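Dipeptidase AC. Metallo peptidase. MEROPS family M19 (Rhodobacter sphaeroides, PDB 3LY0) probably hydrolyses dipeptides as a zinc-dependent metallodipeptidase of the M19 family, and is seen here with a phosphinate mimic of L-Ala-D-Ala. Local coordinates at residues A[16-21]-A[97-102]; A[38-43]-A[317-322]; A[140-145]-A[166-171]; A[174-179]-A[241-246]; A[252-257]-A[294-299]. One frame throughout, in Å; residues are numbered along the deposited sequence.

Contact 1 of 5, residues A[16-21]-A[97-102]; sequences FLLRLL and LAMAGH
Helix 16-22 packs through Leu17, Leu20 and Leu21 on Met99 and His102 of helix 89-109, a buried and largely apolar helix-helix contact beside the barrel of this M19 dipeptidase. The axes of the two short segments run steeply across each other, at 107° and 9.2 Å at closest approach. Met99 reaches across: its chain bends at the last torsion (chi3 81°) and lays CE on the other helix, 3.7 Å from the backbone at Leu18 N and 3.9 Å from Leu17 CB. Leu21 meets it obliquely, with Leu21 CD1 4.0 Å from Met99 CG and equally near Ala98 CB. At the other end, Leu20 CB sits over one face of the His102 imidazole in a CH-pi contact, 3.9 Å from the ring centroid, while His102 ND1 is hydrogen-bonded to Arg27 NH1. Helix 27-32 covers Leu20 through Arg27 and Ile30, and Ile57 of strand 50-57 lies against both Leu17 and Met99.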
# COMPACT_ATOMS: atom_id res chain seq x y z
N PHE A 16 1.37 0.55 9.88
CA PHE A 16 1.83 0.39 11.25
C PHE A 16 2.42 1.68 11.83
O PHE A 16 2.24 1.96 13.01
CB PHE A 16 2.85 -0.74 11.35
CG PHE A 16 3.35 -0.97 12.74
CD1 PHE A 16 4.63 -0.59 13.09
CD2 PHE A 16 2.53 -1.54 13.70
CE1 PHE A 16 5.11 -0.79 14.37
CE2 PHE A 16 2.99 -1.74 14.98
CZ PHE A 16 4.28 -1.37 15.32
N LEU A 17 3.11 2.46 11.01
CA LEU A 17 3.73 3.68 11.52
C LEU A 17 2.70 4.66 12.09
O LEU A 17 3.01 5.45 12.98
CB LEU A 17 4.58 4.37 10.44
CG LEU A 17 5.87 3.65 10.04
CD1 LEU A 17 6.47 4.31 8.83
CD2 LEU A 17 6.87 3.64 11.21
N LEU A 18 1.47 4.60 11.59
CA LEU A 18 0.44 5.48 12.12
C LEU A 18 0.18 5.18 13.59
O LEU A 18 -0.14 6.07 14.38
CB LEU A 18 -0.85 5.36 11.29
CG LEU A 18 -1.98 6.34 11.60
CD1 LEU A 18 -1.59 7.76 11.23
CD2 LEU A 18 -3.23 5.91 10.84
N ARG A 19 0.34 3.92 13.97
CA ARG A 19 0.12 3.55 15.36
C ARG A 19 1.21 4.10 16.26
O ARG A 19 0.94 4.47 17.41
CB ARG A 19 -0.05 2.05 15.50
CG ARG A 19 -1.42 1.61 14.94
CD ARG A 19 -1.62 0.12 14.95
NE ARG A 19 -1.34 -0.45 16.26
CZ ARG A 19 -0.86 -1.67 16.44
NH1 ARG A 19 -0.63 -2.45 15.39
NH2 ARG A 19 -0.62 -2.10 17.67
N LEU A 20 2.42 4.19 15.74
CA LEU A 20 3.50 4.80 16.51
C LEU A 20 3.34 6.31 16.57
O LEU A 20 3.62 6.93 17.60
CB LEU A 20 4.87 4.40 15.94
CG LEU A 20 5.12 2.89 15.93
CD1 LEU A 20 6.53 2.54 15.50
CD2 LEU A 20 4.80 2.25 17.29
N LEU A 21 2.86 6.91 15.48
CA LEU A 21 2.56 8.34 15.46
C LEU A 21 1.55 8.68 16.54
O LEU A 21 1.66 9.71 17.22
CB LEU A 21 2.01 8.77 14.10
CG LEU A 21 1.76 10.28 13.93
CD1 LEU A 21 3.07 11.05 13.88
CD2 LEU A 21 0.91 10.58 12.69
N LEU A 97 8.48 13.48 9.01
CA LEU A 97 9.72 13.25 9.76
C LEU A 97 9.48 12.39 11.00
O LEU A 97 10.29 11.52 11.30
CB LEU A 97 10.41 14.57 10.14
CG LEU A 97 11.08 15.34 9.01
CD1 LEU A 97 11.67 16.63 9.56
CD2 LEU A 97 12.18 14.50 8.35
N ALA A 98 8.39 12.64 11.72
CA ALA A 98 8.09 11.83 12.89
C ALA A 98 7.96 10.36 12.50
O ALA A 98 8.52 9.48 13.15
CB ALA A 98 6.81 12.32 13.57
N MET A 99 7.22 10.09 11.43
CA MET A 99 6.97 8.71 11.05
C MET A 99 8.24 8.04 10.50
O MET A 99 8.54 6.89 10.82
CB MET A 99 5.80 8.64 10.06
CG MET A 99 4.50 9.23 10.65
SD MET A 99 3.05 9.28 9.54
CE MET A 99 2.46 7.60 9.68
N ALA A 100 9.00 8.77 9.68
CA ALA A 100 10.29 8.24 9.22
C ALA A 100 11.21 7.96 10.40
O ALA A 100 11.94 6.97 10.40
CB ALA A 100 10.96 9.21 8.24
N GLY A 101 11.17 8.82 11.41
CA GLY A 101 11.96 8.64 12.61
C GLY A 101 11.57 7.40 13.40
O GLY A 101 12.43 6.70 13.94
N HIS A 102 10.27 7.11 13.45
CA HIS A 102 9.80 5.88 14.09
C HIS A 102 10.27 4.64 13.33
O HIS A 102 10.60 3.62 13.94
CB HIS A 102 8.27 5.85 14.19
CG HIS A 102 7.72 6.80 15.21
ND1 HIS A 102 8.13 6.79 16.52
CD2 HIS A 102 6.76 7.76 15.11
CE1 HIS A 102 7.46 7.72 17.19
NE2 HIS A 102 6.63 8.32 16.35

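Contact 2 of 5, residues A[38-43]-A[317-322]; sequences GHLDLP and ADVTGL
The chain at 38-43 and the loop 317-322 meet where His39 and Asp318 bring their CA atoms to 4.2 Å, a close approach of two irregular backbones just ahead of helices 42-48 and 322-332. One backbone hydrogen bond joins them: Val319 N donates to His39 O at 3.0 Å, nearly straight at 163°. Beside it, Leu40 crosses Val319 at about a right angle, its CD2 branch 3.6 Å from Val319 CB, and Phe307 touches both residues. Val319 CG1 stands between its own backbone N and carbonyl carbon (chi1 70°), which turns it onto the same carbonyl, 3.3 Å from His39 O. On the other flank the His39 imidazole approaches Ala317 obliquely, with His39 CD2 3.1 Å from Ala317 O. Asp318 OD1 folds back on its own loop, taking Thr320 OG1 at 2.6 Å on its syn lone pair and Thr320 N at 2.8 Å on the anti one; the latter bond closes an Asx turn. Asp318 OD1 is thus spent locally, while OD2 makes a long, weak ion pair with Arg44, which also bonds Gly38 O. Between the segments themselves one direct hydrogen bond crosses, beside apolar packing and the His39-Ala317 O contact.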
# COMPACT_ATOMS: atom_id res chain seq x y z
N GLY A 38 -4.88 -3.71 16.85
CA GLY A 38 -4.40 -3.56 15.49
C GLY A 38 -3.99 -4.86 14.83
O GLY A 38 -4.33 -5.96 15.30
N HIS A 39 -3.24 -4.74 13.75
CA HIS A 39 -2.95 -5.87 12.87
C HIS A 39 -1.52 -6.36 12.95
O HIS A 39 -1.27 -7.55 12.74
CB HIS A 39 -3.24 -5.49 11.42
CG HIS A 39 -4.68 -5.28 11.12
ND1 HIS A 39 -5.11 -4.47 10.09
CD2 HIS A 39 -5.80 -5.78 11.69
CE1 HIS A 39 -6.43 -4.48 10.05
NE2 HIS A 39 -6.88 -5.27 11.01
N LEU A 40 -0.60 -5.45 13.23
CA LEU A 40 0.83 -5.74 13.16
C LEU A 40 1.58 -5.43 14.46
O LEU A 40 1.20 -4.54 15.22
CB LEU A 40 1.49 -4.92 12.03
CG LEU A 40 1.17 -5.34 10.60
CD1 LEU A 40 1.52 -4.20 9.63
CD2 LEU A 40 1.91 -6.61 10.23
N ASP A 41 2.66 -6.19 14.67
CA ASP A 41 3.73 -5.89 15.61
C ASP A 41 4.77 -6.97 15.35
O ASP A 41 4.52 -7.91 14.60
CB ASP A 41 3.25 -5.88 17.08
CG ASP A 41 2.42 -7.09 17.44
OD1 ASP A 41 2.97 -8.21 17.40
OD2 ASP A 41 1.22 -6.91 17.77
N LEU A 42 5.96 -6.83 15.93
CA LEU A 42 7.03 -7.75 15.56
C LEU A 42 6.71 -9.23 15.89
O LEU A 42 6.86 -10.10 15.02
CB LEU A 42 8.37 -7.30 16.15
CG LEU A 42 9.58 -8.15 15.73
CD1 LEU A 42 9.65 -8.32 14.22
CD2 LEU A 42 10.86 -7.55 16.28
N PRO A 43 6.24 -9.51 17.12
CA PRO A 43 5.92 -10.91 17.42
C PRO A 43 4.87 -11.50 16.48
O PRO A 43 5.05 -12.63 16.01
CB PRO A 43 5.41 -10.86 18.86
CG PRO A 43 6.08 -9.66 19.45
CD PRO A 43 6.10 -8.65 18.30
N ALA A 317 -8.20 -11.16 9.83
CA ALA A 317 -8.23 -10.51 11.15
C ALA A 317 -7.00 -9.67 11.53
O ALA A 317 -7.13 -8.57 12.06
CB ALA A 317 -8.55 -11.52 12.26
N ASP A 318 -5.81 -10.21 11.28
CA ASP A 318 -4.57 -9.48 11.54
C ASP A 318 -3.47 -10.27 10.85
O ASP A 318 -3.76 -11.20 10.09
CB ASP A 318 -4.31 -9.37 13.04
CG ASP A 318 -4.41 -10.70 13.75
OD1 ASP A 318 -3.66 -11.63 13.38
OD2 ASP A 318 -5.26 -10.82 14.66
N VAL A 319 -2.22 -9.90 11.08
CA VAL A 319 -1.13 -10.52 10.34
C VAL A 319 -1.00 -12.03 10.61
O VAL A 319 -0.46 -12.77 9.78
CB VAL A 319 0.22 -9.79 10.57
CG1 VAL A 319 0.73 -10.03 11.98
CG2 VAL A 319 1.26 -10.26 9.54
N THR A 320 -1.51 -12.49 11.76
CA THR A 320 -1.43 -13.93 12.05
C THR A 320 -2.43 -14.73 11.21
O THR A 320 -2.45 -15.96 11.26
CB THR A 320 -1.65 -14.26 13.55
OG1 THR A 320 -3.02 -14.09 13.92
CG2 THR A 320 -0.74 -13.41 14.43
N GLY A 321 -3.25 -14.02 10.44
CA GLY A 321 -4.20 -14.68 9.54
C GLY A 321 -3.64 -15.00 8.16
O GLY A 321 -4.34 -15.59 7.34
N LEU A 322 -2.41 -14.61 7.89
CA LEU A 322 -1.83 -14.91 6.58
C LEU A 322 -1.82 -16.41 6.26
O LEU A 322 -2.10 -16.80 5.12
CB LEU A 322 -0.43 -14.30 6.43
CG LEU A 322 -0.41 -12.76 6.33
CD1 LEU A 322 1.02 -12.25 6.34
CD2 LEU A 322 -1.16 -12.26 5.11

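Contact 3 of 5, residues A[140-145]-A[166-171]; sequences GAEAIG and WSRPTV. With LY0 ((2R)-3-[(R)-[(1R)-1-aminoethyl](hydroxy)phosphoryl]-2-methylpropanoic acid), chain C.
Arg168 presents the NE and NH2 edge of its guanidinium to Glu142, a side-on salt bridge between two loops that follow neighbouring parallel strands, 132-139 and 159-163, of the TIM-barrel-like M19 fold. Both nitrogens converge on one oxygen, Arg168 NH2 at 2.9 Å and Arg168 NE at 3.0 Å from Glu142 OE2. OE2 lies near the guanidinium plane, while both nitrogens come from the same face of the carboxylate, whose plane is turned 67° from that of the guanidinium. A bend in the glutamate (chi2 92°) brings the carboxylate over, and Thr170 CG2 flanks it. Arg168 is held further by Ser61 and by Val59 O, while one guanidinium face receives Trp166 CE3. The pyrrole edge of the same indole faces the ligand pocket, where Trp166 NE1 donates to LY0 O32, a phosphinate oxygen, at 2.7 Å. Two waters also donate to Glu142 OE2, which is then gripped by four bonds: one bridges to Pro169 O, the other to Arg168 O while accepting from Trp166 N at 2.7 Å.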
# COMPACT_ATOMS: atom_id res chain seq x y z
N GLY A 140 1.19 9.72 -0.41
CA GLY A 140 0.86 11.14 -0.53
C GLY A 140 2.14 11.92 -0.34
O GLY A 140 2.89 11.68 0.62
N ALA A 141 2.43 12.82 -1.27
CA ALA A 141 3.73 13.48 -1.29
C ALA A 141 3.70 14.91 -0.73
O ALA A 141 4.51 15.74 -1.14
CB ALA A 141 4.29 13.47 -2.70
N GLU A 142 2.81 15.17 0.22
CA GLU A 142 2.69 16.51 0.79
C GLU A 142 3.99 17.00 1.43
O GLU A 142 4.23 18.21 1.46
CB GLU A 142 1.60 16.55 1.84
CG GLU A 142 0.21 16.42 1.28
CD GLU A 142 -0.30 15.00 1.22
OE1 GLU A 142 0.47 14.04 1.43
OE2 GLU A 142 -1.51 14.86 0.96
N ALA A 143 4.80 16.10 1.95
CA ALA A 143 6.06 16.50 2.57
C ALA A 143 7.10 16.92 1.54
O ALA A 143 8.20 17.34 1.91
CB ALA A 143 6.59 15.39 3.45
N ILE A 144 6.77 16.79 0.25
CA ILE A 144 7.65 17.21 -0.83
C ILE A 144 7.11 18.50 -1.44
O ILE A 144 5.98 18.54 -1.93
CB ILE A 144 7.74 16.14 -1.95
CG1 ILE A 144 7.98 14.73 -1.37
CG2 ILE A 144 8.80 16.51 -2.98
CD1 ILE A 144 9.20 14.63 -0.50
N GLY A 145 7.90 19.57 -1.41
CA GLY A 145 7.46 20.79 -2.06
C GLY A 145 7.48 20.65 -3.57
O GLY A 145 8.11 19.75 -4.11
N TRP A 166 -2.55 10.81 -1.74
CA TRP A 166 -3.49 10.00 -1.00
C TRP A 166 -4.86 10.42 -1.56
O TRP A 166 -4.92 11.02 -2.64
CB TRP A 166 -3.34 10.26 0.51
CG TRP A 166 -4.23 9.41 1.33
CD1 TRP A 166 -4.20 8.04 1.45
CD2 TRP A 166 -5.32 9.85 2.16
NE1 TRP A 166 -5.20 7.62 2.29
CE2 TRP A 166 -5.91 8.70 2.73
CE3 TRP A 166 -5.87 11.11 2.45
CZ2 TRP A 166 -7.00 8.77 3.59
CZ3 TRP A 166 -6.97 11.17 3.31
CH2 TRP A 166 -7.52 10.01 3.86
N SER A 167 -5.95 10.13 -0.85
CA SER A 167 -7.28 10.54 -1.32
C SER A 167 -7.55 11.99 -0.88
O SER A 167 -8.42 12.25 -0.04
CB SER A 167 -8.34 9.56 -0.82
OG SER A 167 -8.31 8.36 -1.60
N ARG A 168 -6.78 12.91 -1.45
CA ARG A 168 -6.72 14.30 -0.99
C ARG A 168 -5.84 15.06 -1.98
O ARG A 168 -4.85 14.51 -2.46
CB ARG A 168 -6.11 14.32 0.41
CG ARG A 168 -5.91 15.70 1.03
CD ARG A 168 -5.37 15.56 2.45
NE ARG A 168 -4.10 14.83 2.46
CZ ARG A 168 -3.69 14.02 3.42
NH1 ARG A 168 -4.44 13.80 4.49
NH2 ARG A 168 -2.51 13.41 3.30
N PRO A 169 -6.21 16.30 -2.32
CA PRO A 169 -5.42 17.02 -3.33
C PRO A 169 -4.01 17.36 -2.84
O PRO A 169 -3.84 17.62 -1.65
CB PRO A 169 -6.23 18.31 -3.55
CG PRO A 169 -7.00 18.49 -2.29
CD PRO A 169 -7.37 17.08 -1.87
N THR A 170 -3.03 17.35 -3.74
CA THR A 170 -1.68 17.79 -3.42
C THR A 170 -1.20 18.75 -4.51
O THR A 170 -1.90 18.94 -5.51
CB THR A 170 -0.69 16.61 -3.38
OG1 THR A 170 -0.43 16.14 -4.71
CG2 THR A 170 -1.21 15.48 -2.50
N VAL A 171 -0.03 19.34 -4.33
CA VAL A 171 0.54 20.19 -5.37
C VAL A 171 0.89 19.41 -6.64
O VAL A 171 1.24 19.99 -7.66
CB VAL A 171 1.80 20.95 -4.89
CG1 VAL A 171 1.44 21.88 -3.73
CG2 VAL A 171 2.91 19.99 -4.48
P LY0 C . -5.11 3.87 3.71
C1 LY0 C . -5.67 5.73 5.72
N1 LY0 C . -3.31 5.19 5.20
C2 LY0 C . -4.67 4.68 5.29
C4 LY0 C . -6.65 2.88 3.91
C5 LY0 C . -7.70 3.10 2.86
C6 LY0 C . -7.14 3.06 1.46
C7 LY0 C . -8.95 2.29 3.05
O31 LY0 C . -3.93 3.01 3.35
O32 LY0 C . -5.28 4.97 2.61
O61 LY0 C . -7.90 3.51 0.43
O62 LY0 C . -5.98 2.65 1.23
O HOH W 1 -2.93 13.35 -0.81
O HOH W 2 -2.84 17.18 0.77

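Contact 4 of 5, residues A[174-179]-A[241-246]; sequences HGVPFR and PSTRNL. With LY0 ((2R)-3-[(R)-[(1R)-1-aminoethyl](hydroxy)phosphoryl]-2-methylpropanoic acid), chain C.
Arg244 and Phe178 stand side by side, pointing the same way, at the carboxylate end of the bound phosphinate inhibitor. Arg244 NE donates to LY0 O61 at 2.7 Å and Arg244 NH2 to LY0 O62 at 3.0 Å, the latter almost straight (175°), so each carboxylate oxygen has its own nitrogen. Phe178 meets the same carboxylate with its ring edge, CE1 lying 3.1 Å from LY0 O61 near the ring plane; the ring and guanidinium planes are 54° apart. The arginine chain bends twice, at chi2 and chi3, and in doing so rests its CD on Val176 CG2. Beyond NE, its NH1 is held by Ser234 and its NH2 also by His233 O, which fixes the guanidinium plane.

Further out, Thr243 ties the loops together. Its hydroxyl lies between its own backbone N and carbonyl carbon (chi1 49°), from where Thr243 OG1 donates to Pro177 O at 2.6 Å and accepts from Arg179 N at 3.1 Å. Thr243 N returns a bond to Arg179 O at 3.2 Å, and a water links that carbonyl to Ser242 OG. Ser242 OG also takes Arg244 N in an ST turn, within a type I turn from Ser242 to Asn245. By holding the residues on either side of Phe178 in sequence and the turn that carries Arg244, these bonds probably position both side chains, and the paired charges are consistent with a pocket that recognises the C-terminal carboxylate of a dipeptide.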
# COMPACT_ATOMS: atom_id res chain seq x y z
N HIS A 174 -4.20 14.81 -8.06
CA HIS A 174 -5.45 14.57 -7.36
C HIS A 174 -5.74 13.11 -7.12
O HIS A 174 -5.57 12.27 -8.01
CB HIS A 174 -6.59 15.22 -8.15
CG HIS A 174 -6.39 16.68 -8.36
ND1 HIS A 174 -6.77 17.62 -7.43
CD2 HIS A 174 -5.79 17.36 -9.37
CE1 HIS A 174 -6.44 18.82 -7.87
NE2 HIS A 174 -5.84 18.69 -9.04
N GLY A 175 -6.16 12.81 -5.90
CA GLY A 175 -6.55 11.47 -5.50
C GLY A 175 -8.06 11.28 -5.57
O GLY A 175 -8.84 12.25 -5.57
N VAL A 176 -8.49 10.03 -5.59
CA VAL A 176 -9.92 9.75 -5.65
C VAL A 176 -10.55 9.98 -4.30
O VAL A 176 -9.96 9.67 -3.27
CB VAL A 176 -10.23 8.30 -6.11
CG1 VAL A 176 -9.73 8.04 -7.51
CG2 VAL A 176 -9.69 7.26 -5.10
N PRO A 177 -11.77 10.52 -4.28
CA PRO A 177 -12.52 10.46 -3.03
C PRO A 177 -12.97 9.02 -2.81
O PRO A 177 -13.05 8.26 -3.78
CB PRO A 177 -13.75 11.33 -3.33
CG PRO A 177 -13.93 11.19 -4.82
CD PRO A 177 -12.53 11.15 -5.37
N PHE A 178 -13.25 8.66 -1.57
CA PHE A 178 -13.81 7.34 -1.29
C PHE A 178 -15.28 7.33 -1.64
O PHE A 178 -16.07 8.05 -1.03
CB PHE A 178 -13.62 6.98 0.18
CG PHE A 178 -12.19 6.88 0.59
CD1 PHE A 178 -11.45 5.76 0.27
CD2 PHE A 178 -11.58 7.92 1.27
CE1 PHE A 178 -10.12 5.67 0.64
CE2 PHE A 178 -10.26 7.84 1.65
CZ PHE A 178 -9.52 6.71 1.33
N ARG A 179 -15.65 6.52 -2.62
CA ARG A 179 -17.04 6.47 -3.08
C ARG A 179 -17.38 5.07 -3.56
O ARG A 179 -16.53 4.36 -4.08
CB ARG A 179 -17.22 7.48 -4.21
CG ARG A 179 -18.51 7.39 -4.99
CD ARG A 179 -18.47 8.40 -6.13
NE ARG A 179 -18.29 9.75 -5.62
CZ ARG A 179 -17.50 10.68 -6.15
NH1 ARG A 179 -16.80 10.44 -7.25
NH2 ARG A 179 -17.43 11.88 -5.59
N PRO A 241 -16.85 -2.06 -7.75
CA PRO A 241 -16.72 -0.74 -8.38
C PRO A 241 -16.54 0.40 -7.38
O PRO A 241 -17.29 1.38 -7.39
CB PRO A 241 -18.04 -0.59 -9.14
CG PRO A 241 -19.00 -1.38 -8.30
CD PRO A 241 -18.22 -2.59 -7.88
N SER A 242 -15.51 0.27 -6.54
CA SER A 242 -15.05 1.36 -5.67
C SER A 242 -14.16 2.30 -6.47
O SER A 242 -13.40 1.86 -7.32
CB SER A 242 -14.24 0.78 -4.51
OG SER A 242 -13.47 1.79 -3.87
N THR A 243 -14.23 3.60 -6.18
CA THR A 243 -13.32 4.56 -6.81
C THR A 243 -11.83 4.21 -6.62
O THR A 243 -10.98 4.67 -7.38
CB THR A 243 -13.54 5.98 -6.26
OG1 THR A 243 -13.55 5.92 -4.82
CG2 THR A 243 -14.91 6.51 -6.73
N ARG A 244 -11.54 3.42 -5.59
CA ARG A 244 -10.17 3.04 -5.26
C ARG A 244 -9.61 1.88 -6.09
O ARG A 244 -8.40 1.62 -6.09
CB ARG A 244 -10.04 2.74 -3.78
CG ARG A 244 -9.79 3.99 -2.94
CD ARG A 244 -8.33 4.42 -3.05
NE ARG A 244 -7.45 3.62 -2.19
CZ ARG A 244 -6.61 2.68 -2.61
NH1 ARG A 244 -6.50 2.36 -3.90
NH2 ARG A 244 -5.84 2.06 -1.72
N ASN A 245 -10.49 1.16 -6.79
CA ASN A 245 -10.06 -0.00 -7.57
C ASN A 245 -9.69 0.32 -9.02
O ASN A 245 -9.84 1.46 -9.48
CB ASN A 245 -11.12 -1.11 -7.47
CG ASN A 245 -11.11 -1.78 -6.11
OD1 ASN A 245 -10.13 -1.69 -5.36
ND2 ASN A 245 -12.19 -2.47 -5.78
N LEU A 246 -9.17 -0.68 -9.72
CA LEU A 246 -8.59 -0.49 -11.04
C LEU A 246 -9.50 -1.10 -12.11
O LEU A 246 -9.91 -2.25 -12.00
CB LEU A 246 -7.21 -1.15 -11.11
CG LEU A 246 -6.12 -0.52 -10.24
CD1 LEU A 246 -4.96 -1.47 -10.05
CD2 LEU A 246 -5.64 0.79 -10.84
P LY0 C . -5.11 3.87 3.71
C1 LY0 C . -5.67 5.73 5.72
N1 LY0 C . -3.31 5.19 5.20
C2 LY0 C . -4.67 4.68 5.29
C4 LY0 C . -6.65 2.88 3.91
C5 LY0 C . -7.70 3.10 2.86
C6 LY0 C . -7.14 3.06 1.46
C7 LY0 C . -8.95 2.29 3.05
O31 LY0 C . -3.93 3.01 3.35
O32 LY0 C . -5.28 4.97 2.61
O61 LY0 C . -7.90 3.51 0.43
O62 LY0 C . -5.98 2.65 1.23
O HOH W 3 -15.09 2.77 -2.03

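Contact 5 of 5, residues A[252-257]-A[294-299]; sequences AMIRES and DRLGED
Arg255 stretches from the last turn of helix 248-256 across the C-terminal end of helix 283-296, where carbonyl groups gather. Along 294-299, Asp294 comes first: its backbone O lies near the guanidinium plane and is joined to Arg255 NH1 by a water, 2.9 Å from NH1 and 2.8 Å from Asp294 O. Its carboxylate turns instead to the next residue, Asp294 OD1 pairing with Arg295 NE at 3.0 Å. Arg295 contributes its carbonyl, and Arg255 NH1 donates to Arg295 O at 2.6 Å with a bent angle of 148°; the donor stands above the carbonyl plane, 66° out of it. Arg255 can reach this far because its chain is extended from CG to NE, with CG opposite the backbone N (chi1 -171°).

Leu296 then plays two parts. Its carbonyl oxygen lies over one face of the guanidinium and 3.4 Å from Arg255 CG, while its side chain starts away from the other helix, but its end comes back to place Leu296 CD2 3.8 Å from Ile254 CG2; Val261 of strand 260-263 touches both of these residues. Gly297 follows with positive phi, ending the helix and bringing its own N over the same guanidinium face. The cationic group thus sits among carbonyls at a helix C-terminus, where the negative end of the helix dipole would probably favour it, above an apolar Ile254-Leu296 contact that faces the strand.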
# COMPACT_ATOMS: atom_id res chain seq x y z
N ALA A 252 -4.81 -3.40 -17.99
CA ALA A 252 -4.12 -3.71 -19.24
C ALA A 252 -2.87 -2.85 -19.40
O ALA A 252 -1.84 -3.31 -19.88
CB ALA A 252 -5.05 -3.54 -20.43
N MET A 253 -2.97 -1.59 -19.01
CA MET A 253 -1.83 -0.69 -19.07
C MET A 253 -0.74 -1.12 -18.08
O MET A 253 0.45 -1.10 -18.41
CB MET A 253 -2.30 0.75 -18.82
CG MET A 253 -3.37 1.18 -19.82
SD MET A 253 -4.40 2.58 -19.33
CE MET A 253 -3.16 3.83 -19.19
N ILE A 254 -1.14 -1.53 -16.88
CA ILE A 254 -0.18 -2.03 -15.90
C ILE A 254 0.52 -3.27 -16.45
O ILE A 254 1.75 -3.39 -16.36
CB ILE A 254 -0.88 -2.33 -14.55
CG1 ILE A 254 -1.34 -1.02 -13.89
CG2 ILE A 254 0.04 -3.13 -13.62
CD1 ILE A 254 -2.30 -1.21 -12.71
N ARG A 255 -0.25 -4.19 -17.03
CA ARG A 255 0.33 -5.38 -17.63
C ARG A 255 1.37 -5.04 -18.70
O ARG A 255 2.46 -5.61 -18.71
CB ARG A 255 -0.75 -6.29 -18.24
CG ARG A 255 -0.17 -7.64 -18.68
CD ARG A 255 -1.19 -8.60 -19.31
NE ARG A 255 -0.59 -9.92 -19.52
CZ ARG A 255 -1.20 -11.08 -19.32
NH1 ARG A 255 -2.46 -11.12 -18.93
NH2 ARG A 255 -0.55 -12.22 -19.54
N GLU A 256 1.02 -4.13 -19.60
CA GLU A 256 1.91 -3.77 -20.70
C GLU A 256 3.25 -3.28 -20.15
O GLU A 256 4.31 -3.54 -20.72
CB GLU A 256 1.27 -2.70 -21.59
CG GLU A 256 2.13 -2.25 -22.76
CD GLU A 256 1.44 -1.19 -23.61
OE1 GLU A 256 0.20 -1.07 -23.53
OE2 GLU A 256 2.14 -0.48 -24.37
N SER A 257 3.19 -2.57 -19.03
CA SER A 257 4.39 -1.99 -18.42
C SER A 257 5.19 -2.99 -17.60
O SER A 257 6.22 -2.63 -17.04
CB SER A 257 4.01 -0.81 -17.53
OG SER A 257 3.49 -1.24 -16.29
N ASP A 294 -5.77 -13.22 -13.92
CA ASP A 294 -6.17 -13.48 -15.29
C ASP A 294 -5.76 -12.36 -16.25
O ASP A 294 -5.32 -12.62 -17.37
CB ASP A 294 -7.69 -13.69 -15.37
CG ASP A 294 -8.13 -14.12 -16.75
OD1 ASP A 294 -8.42 -13.23 -17.59
OD2 ASP A 294 -8.19 -15.34 -17.00
N ARG A 295 -5.92 -11.11 -15.82
CA ARG A 295 -5.66 -9.98 -16.71
C ARG A 295 -4.21 -9.50 -16.63
O ARG A 295 -3.61 -9.15 -17.64
CB ARG A 295 -6.63 -8.83 -16.42
CG ARG A 295 -8.12 -9.23 -16.45
CD ARG A 295 -8.50 -10.04 -17.69
NE ARG A 295 -9.86 -10.58 -17.59
CZ ARG A 295 -10.94 -10.01 -18.13
NH1 ARG A 295 -10.84 -8.88 -18.81
NH2 ARG A 295 -12.13 -10.57 -17.98
N LEU A 296 -3.64 -9.48 -15.43
CA LEU A 296 -2.26 -9.00 -15.27
C LEU A 296 -1.21 -10.05 -15.58
O LEU A 296 -0.09 -9.71 -15.97
CB LEU A 296 -2.05 -8.48 -13.86
CG LEU A 296 -2.86 -7.25 -13.49
CD1 LEU A 296 -2.81 -7.06 -11.97
CD2 LEU A 296 -2.32 -6.03 -14.24
N GLY A 297 -1.56 -11.31 -15.38
CA GLY A 297 -0.60 -12.39 -15.49
C GLY A 297 -0.11 -12.80 -14.11
O GLY A 297 -0.12 -12.00 -13.17
N GLU A 298 0.35 -14.05 -14.00
CA GLU A 298 0.76 -14.62 -12.73
C GLU A 298 1.95 -13.92 -12.10
O GLU A 298 2.17 -14.07 -10.90
CB GLU A 298 1.12 -16.10 -12.90
CG GLU A 298 -0.05 -17.02 -13.17
CD GLU A 298 0.37 -18.48 -13.25
OE1 GLU A 298 1.59 -18.74 -13.30
OE2 GLU A 298 -0.52 -19.36 -13.25
N ASP A 299 2.72 -13.18 -12.89
CA ASP A 299 3.93 -12.54 -12.37
C ASP A 299 3.70 -11.12 -11.86
O ASP A 299 4.62 -10.47 -11.39
CB ASP A 299 5.01 -12.50 -13.45
CG ASP A 299 5.50 -13.88 -13.85
OD1 ASP A 299 6.05 -14.59 -12.98
OD2 ASP A 299 5.32 -14.25 -15.03
O HOH W 4 -3.01 -13.92 -18.40

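How the contacts relate
Contacts 1, 3 and 4 are buried, whereas contacts 2 and 5 are only partly so and include exposed residues. Contacts 3 and 4 share the inhibitor, one at its phosphinate and one at its carboxylate, and touch through Trp166 against Phe178; contact 3 is built on a salt bridge with bridging waters, contact 4 on a threonine hydroxyl, backbone bonds and an arginine turned to the ligand. Contact 1 joins two helices by apolar packing and lies about 33 Å, centre to centre, from contact 5, whose helix ends meet across a solvent-accessible arginine. Contact 2 borders contact 1, where Arg19 NH1 probably bonds to Leu40 O. Contact 5 reaches contact 4 through packing of Ile254 on Leu246, just before helix 248-256.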